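Local atomic coordinates of chromosome replication initiation inhibitor protein (Agrobacterium tumefaciens, PDB entry 3FD3), a protein that probably acts as a LysR-family DNA-binding transcription regulator, represented here by its C-terminal substrate-binding domains without the helix-turn-helix part. Residues 93-107 with 120-134. Sequence-based numbering, arbitrary orientation.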
loop_
_atom_site.group_PDB
_atom_site.type_symbol
_atom_site.label_atom_id
_atom_site.label_comp_id
_atom_site.label_asym_id
_atom_site.label_seq_id
_atom_site.Cartn_x
_atom_site.Cartn_y
_atom_site.Cartn_z
ATOM N N THR A 93 6.308 29.553 -1.523
ATOM C CA THR A 93 6.472 30.531 -0.461
ATOM C C THR A 93 5.659 30.093 0.753
ATOM O O THR A 93 4.773 29.241 0.644
ATOM C CB THR A 93 5.947 31.890 -0.902
ATOM O OG1 THR A 93 4.530 31.793 -1.125
ATOM C CG2 THR A 93 6.649 32.340 -2.179
ATOM N N PRO A 94 5.952 30.670 1.920
ATOM C CA PRO A 94 5.126 30.362 3.080
ATOM C C PRO A 94 3.642 30.649 2.847
ATOM O O PRO A 94 2.793 29.840 3.238
ATOM C CB PRO A 94 5.715 31.264 4.161
ATOM C CG PRO A 94 7.176 31.310 3.811
ATOM C CD PRO A 94 7.162 31.422 2.295
ATOM N N ALA A 95 3.327 31.752 2.179
ATOM C CA ALA A 95 1.939 32.093 1.911
ATOM C C ALA A 95 1.291 31.017 1.054
ATOM O O ALA A 95 0.158 30.570 1.335
ATOM C CB ALA A 95 1.834 33.483 1.224
ATOM N N ALA A 96 2.007 30.590 0.017
ATOM C CA ALA A 96 1.489 29.550 -0.887
ATOM C C ALA A 96 1.306 28.206 -0.187
ATOM O O ALA A 96 0.317 27.502 -0.400
ATOM C CB ALA A 96 2.392 29.404 -2.105
ATOM N N LEU A 97 2.258 27.847 0.674
ATOM C CA LEU A 97 2.189 26.572 1.401
ATOM C C LEU A 97 1.062 26.547 2.420
ATOM O O LEU A 97 0.566 25.484 2.783
ATOM C CB LEU A 97 3.517 26.271 2.086
ATOM C CG LEU A 97 4.617 25.752 1.164
ATOM C CD1 LEU A 97 5.981 25.940 1.863
ATOM C CD2 LEU A 97 4.352 24.283 0.740
ATOM N N ALA A 98 0.619 27.720 2.852
ATOM C CA ALA A 98 -0.506 27.790 3.774
ATOM C C ALA A 98 -1.822 27.500 3.081
ATOM O O ALA A 98 -2.832 27.305 3.756
ATOM C CB ALA A 98 -0.556 29.182 4.467
ATOM N N ARG A 99 -1.816 27.494 1.745
ATOM C CA ARG A 99 -3.020 27.282 0.949
ATOM C C ARG A 99 -3.029 26.046 0.031
ATOM O O ARG A 99 -4.101 25.632 -0.380
ATOM C CB ARG A 99 -3.289 28.526 0.103
ATOM C CG ARG A 99 -3.495 29.767 0.951
ATOM C CD ARG A 99 -3.712 30.972 0.087
ATOM N NE ARG A 99 -4.205 32.107 0.862
ATOM C CZ ARG A 99 -5.485 32.305 1.204
ATOM N NH1 ARG A 99 -6.435 31.426 0.874
ATOM N NH2 ARG A 99 -5.821 33.387 1.900
ATOM N N ALA A 100 -1.869 25.483 -0.303
ATOM C CA ALA A 100 -1.772 24.388 -1.267
ATOM C C ALA A 100 -2.091 23.066 -0.561
ATOM O O ALA A 100 -1.577 22.843 0.534
ATOM C CB ALA A 100 -0.371 24.324 -1.840
ATOM N N PRO A 101 -2.900 22.183 -1.176
ATOM C CA PRO A 101 -3.172 20.904 -0.505
ATOM C C PRO A 101 -1.943 20.006 -0.423
ATOM O O PRO A 101 -1.397 19.595 -1.445
ATOM C CB PRO A 101 -4.237 20.247 -1.402
ATOM C CG PRO A 101 -4.872 21.364 -2.089
ATOM C CD PRO A 101 -3.792 22.386 -2.329
ATOM N N GLY A 102 -1.539 19.683 0.799
ATOM C CA GLY A 102 -0.499 18.702 1.014
ATOM C C GLY A 102 -1.061 17.296 1.040
ATOM O O GLY A 102 -2.301 17.073 1.038
ATOM N N LEU A 103 -0.134 16.351 1.130
ATOM C CA LEU A 103 -0.433 14.963 1.437
ATOM C C LEU A 103 0.298 14.600 2.735
ATOM O O LEU A 103 1.500 14.873 2.872
ATOM C CB LEU A 103 0.044 14.039 0.323
ATOM C CG LEU A 103 -0.470 14.348 -1.071
ATOM C CD1 LEU A 103 0.301 13.558 -2.150
ATOM C CD2 LEU A 103 -1.998 14.068 -1.151
ATOM N N THR A 104 -0.424 13.991 3.668
ATOM C CA THR A 104 0.145 13.556 4.957
ATOM C C THR A 104 -0.291 12.110 5.204
ATOM O O THR A 104 -1.446 11.760 5.008
ATOM C CB THR A 104 -0.273 14.496 6.109
ATOM O OG1 THR A 104 -0.010 15.871 5.746
ATOM C CG2 THR A 104 0.505 14.153 7.418
ATOM N N PHE A 105 0.637 11.258 5.614
ATOM C CA PHE A 105 0.375 9.820 5.674
ATOM C C PHE A 105 -0.579 9.541 6.849
ATOM O O PHE A 105 -1.599 8.883 6.687
ATOM C CB PHE A 105 1.718 9.077 5.800
ATOM C CG PHE A 105 1.643 7.602 5.594
ATOM C CD1 PHE A 105 1.119 6.777 6.574
ATOM C CD2 PHE A 105 2.142 7.021 4.439
ATOM C CE1 PHE A 105 1.064 5.396 6.400
ATOM C CE2 PHE A 105 2.091 5.637 4.265
ATOM C CZ PHE A 105 1.568 4.844 5.215
ATOM N N ASN A 106 -0.251 10.067 8.019
ATOM C CA ASN A 106 -1.079 9.952 9.197
ATOM C C ASN A 106 -0.609 10.995 10.210
ATOM O O ASN A 106 0.215 11.832 9.879
ATOM C CB ASN A 106 -1.082 8.524 9.775
ATOM C CG ASN A 106 0.287 8.069 10.225
ATOM O OD1 ASN A 106 1.153 8.889 10.577
ATOM N ND2 ASN A 106 0.482 6.745 10.275
ATOM N N GLN A 107 -1.116 10.960 11.428
ATOM C CA GLN A 107 -0.815 12.033 12.377
ATOM C C GLN A 107 0.624 12.010 12.888
ATOM O O GLN A 107 1.079 12.977 13.470
ATOM C CB GLN A 107 -1.818 12.009 13.530
ATOM C CG GLN A 107 -3.225 12.339 13.037
ATOM C CD GLN A 107 -4.283 12.265 14.103
ATOM O OE1 GLN A 107 -4.716 13.292 14.632
ATOM N NE2 GLN A 107 -4.722 11.044 14.424
ATOM N N LEU A 120 12.360 26.239 3.708
ATOM C CA LEU A 120 11.960 27.637 3.866
ATOM C C LEU A 120 12.517 28.320 5.116
ATOM O O LEU A 120 12.388 29.532 5.258
ATOM C CB LEU A 120 10.435 27.739 3.873
ATOM C CG LEU A 120 9.782 27.568 2.497
ATOM C CD1 LEU A 120 9.677 26.101 2.103
ATOM C CD2 LEU A 120 8.417 28.236 2.487
ATOM N N GLY A 121 13.125 27.552 6.020
ATOM C CA GLY A 121 13.727 28.115 7.232
ATOM C C GLY A 121 12.715 28.555 8.275
ATOM O O GLY A 121 13.059 29.279 9.195
ATOM N N GLU A 122 11.468 28.120 8.127
ATOM C CA GLU A 122 10.415 28.397 9.102
ATOM C C GLU A 122 9.358 27.300 9.011
ATOM O O GLU A 122 9.306 26.583 8.019
ATOM C CB GLU A 122 9.780 29.768 8.847
ATOM C CG GLU A 122 8.998 29.906 7.543
ATOM C CD GLU A 122 8.712 31.360 7.190
ATOM O OE1 GLU A 122 7.603 31.847 7.483
ATOM O OE2 GLU A 122 9.608 32.022 6.630
ATOM N N ASP A 123 8.530 27.182 10.047
ATOM C CA ASP A 123 7.417 26.246 10.048
ATOM C C ASP A 123 6.194 26.885 9.426
ATOM O O ASP A 123 5.835 27.995 9.760
ATOM C CB ASP A 123 7.081 25.785 11.467
ATOM C CG ASP A 123 8.051 24.731 11.991
ATOM O OD1 ASP A 123 8.287 23.697 11.330
ATOM O OD2 ASP A 123 8.576 24.926 13.092
ATOM N N VAL A 124 5.554 26.183 8.502
ATOM C CA VAL A 124 4.303 26.654 7.936
ATOM C C VAL A 124 3.252 25.580 8.142
ATOM O O VAL A 124 3.491 24.424 7.821
ATOM C CB VAL A 124 4.434 26.948 6.414
ATOM C CG1 VAL A 124 3.121 27.493 5.862
ATOM C CG2 VAL A 124 5.590 27.911 6.146
ATOM N N SER A 125 2.083 25.966 8.655
ATOM C CA SER A 125 0.972 25.028 8.788
ATOM C C SER A 125 0.227 24.913 7.460
ATOM O O SER A 125 -0.354 25.887 6.972
ATOM C CB SER A 125 0.005 25.479 9.874
ATOM O OG SER A 125 -0.980 24.487 10.081
ATOM N N TYR A 126 0.202 23.704 6.917
ATOM C CA TYR A 126 -0.305 23.455 5.560
ATOM C C TYR A 126 -1.610 22.656 5.624
ATOM O O TYR A 126 -1.739 21.766 6.463
ATOM C CB TYR A 126 0.755 22.738 4.707
ATOM C CG TYR A 126 1.090 21.340 5.144
ATOM C CD1 TYR A 126 2.019 21.100 6.157
ATOM C CD2 TYR A 126 0.493 20.243 4.533
ATOM C CE1 TYR A 126 2.330 19.797 6.569
ATOM C CE2 TYR A 126 0.777 18.943 4.941
ATOM C CZ TYR A 126 1.697 18.716 5.964
ATOM O OH TYR A 126 1.970 17.412 6.352
ATOM N N PRO A 127 -2.573 22.961 4.736
ATOM C CA PRO A 127 -3.784 22.142 4.672
ATOM C C PRO A 127 -3.429 20.825 4.003
ATOM O O PRO A 127 -2.522 20.774 3.174
ATOM C CB PRO A 127 -4.728 22.973 3.797
ATOM C CG PRO A 127 -3.848 23.761 2.928
ATOM C CD PRO A 127 -2.594 24.029 3.718
ATOM N N THR A 128 -4.104 19.750 4.363
ATOM C CA THR A 128 -3.676 18.471 3.838
ATOM C C THR A 128 -4.795 17.505 3.605
ATOM O O THR A 128 -5.799 17.488 4.321
ATOM C CB THR A 128 -2.625 17.812 4.798
ATOM O OG1 THR A 128 -1.905 16.781 4.112
ATOM C CG2 THR A 128 -3.300 17.233 6.052
ATOM N N HIS A 129 -4.584 16.658 2.612
ATOM C CA HIS A 129 -5.302 15.405 2.535
ATOM C C HIS A 129 -4.569 14.390 3.416
ATOM O O HIS A 129 -3.367 14.504 3.622
ATOM C CB HIS A 129 -5.312 14.851 1.105
ATOM C CG HIS A 129 -5.815 15.792 0.065
ATOM N ND1 HIS A 129 -7.155 16.096 -0.080
ATOM C CD2 HIS A 129 -5.174 16.433 -0.942
ATOM C CE1 HIS A 129 -7.309 16.907 -1.114
ATOM N NE2 HIS A 129 -6.121 17.146 -1.642
ATOM N N TRP A 130 -5.285 13.386 3.907
ATOM C CA TRP A 130 -4.676 12.318 4.703
ATOM C C TRP A 130 -4.772 11.017 3.927
ATOM O O TRP A 130 -5.868 10.600 3.527
ATOM C CB TRP A 130 -5.369 12.195 6.049
ATOM C CG TRP A 130 -5.373 13.480 6.830
ATOM C CD1 TRP A 130 -6.297 14.488 6.772
ATOM C CD2 TRP A 130 -4.411 13.875 7.824
ATOM N NE1 TRP A 130 -5.960 15.487 7.661
ATOM C CE2 TRP A 130 -4.803 15.138 8.307
ATOM C CE3 TRP A 130 -3.252 13.284 8.334
ATOM C CZ2 TRP A 130 -4.078 15.824 9.285
ATOM C CZ3 TRP A 130 -2.531 13.964 9.305
ATOM C CH2 TRP A 130 -2.945 15.218 9.769
ATOM N N LEU A 131 -3.617 10.377 3.713
ATOM C CA LEU A 131 -3.527 9.278 2.769
ATOM C C LEU A 131 -2.467 8.283 3.264
ATOM O O LEU A 131 -1.281 8.423 2.964
ATOM C CB LEU A 131 -3.211 9.838 1.399
ATOM C CG LEU A 131 -3.060 8.812 0.295
ATOM C CD1 LEU A 131 -4.199 7.829 0.277
ATOM C CD2 LEU A 131 -2.904 9.562 -1.020
ATOM N N PRO A 132 -2.884 7.322 4.077
ATOM C CA PRO A 132 -1.927 6.400 4.705
ATOM C C PRO A 132 -1.517 5.256 3.761
ATOM O O PRO A 132 -1.813 4.059 4.000
ATOM C CB PRO A 132 -2.708 5.887 5.897
ATOM C CG PRO A 132 -4.108 5.916 5.475
ATOM C CD PRO A 132 -4.246 7.132 4.609
ATOM N N SER A 133 -0.858 5.615 2.673
ATOM C CA SER A 133 -0.487 4.649 1.624
ATOM C C SER A 133 0.710 5.155 0.861
ATOM O O SER A 133 0.678 6.258 0.326
ATOM C CB SER A 133 -1.635 4.476 0.610
ATOM O OG SER A 133 -1.228 3.615 -0.457
ATOM N N THR A 134 1.777 4.356 0.802
ATOM C CA THR A 134 2.975 4.771 0.041
ATOM C C THR A 134 2.668 4.899 -1.457
ATOM O O THR A 134 3.014 5.910 -2.124
ATOM C CB THR A 134 4.103 3.739 0.252
ATOM O OG1 THR A 134 4.401 3.681 1.653
ATOM C CG2 THR A 134 5.373 4.076 -0.586
HETATM O O HOH W 1 -2.710 26.797 6.481
#
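Gly102 and Thr128 pair at the start of two parallel strands, 102-104 and 128-130, which with helix 111-120 form a beta-alpha-beta unit of the LysR substrate-binding domain, a periplasmic-binding-protein-like fold. The register follows from four backbone bonds: Gly102 N to Pro127 O, His129 N to Gly102 O, Thr104 N to His129 O and Leu131 N to Thr104 O. Gly102 supplies the hollow on the face shared with Thr128 and Thr104. Lacking a side chain, it lets the Tyr126 ring lie along the strand, with Tyr126 CD2 4.0 Å from Gly102 CA. Tyr126 CG sits between its backbone N and carbonyl carbon (chi1 66°), which turns the ring this way and brings its OH within 2.6 Å of Thr104 OG1. Thr104 OG1 reaches the tyrosine at its edge, near the ring plane, and also hydrogen-bonds Thr128 OG1, which in turn donates to His129 O. Thr104 CG2 lies 3.6 Å from Trp130 CZ3 as the two side chains run side by side.

On the reverse face, Leu103 CD2 comes 4.0 Å from His129 CD2; His129 ND1 bonds Val32 N of the second subunit.

Before the strands, Pro94 and Leu97 on one side of helix 94-97 face Leu120 and Val124. Leu97 CD1 and Leu120 CD2 reach toward each other, and CD2 also lies by Pro94 CD, in one of two modelled Leu120 conformers. Val124 CG2 lies against Pro94 CB, and CG1 fits between Pro94 O and Leu97 CB. Pro127 wedges its CD and CG against the carbonyl oxygens of Ala98 and Ala100, and a water bridges Ala98 O to Ser125 O.

Past the strands, Phe105 CG is anti to its backbone N (chi1 -168°), laying the ring across the inverse gamma turn centred on Pro132, whose CA sits 3.6 Å from the ring centroid and 14° off its normal.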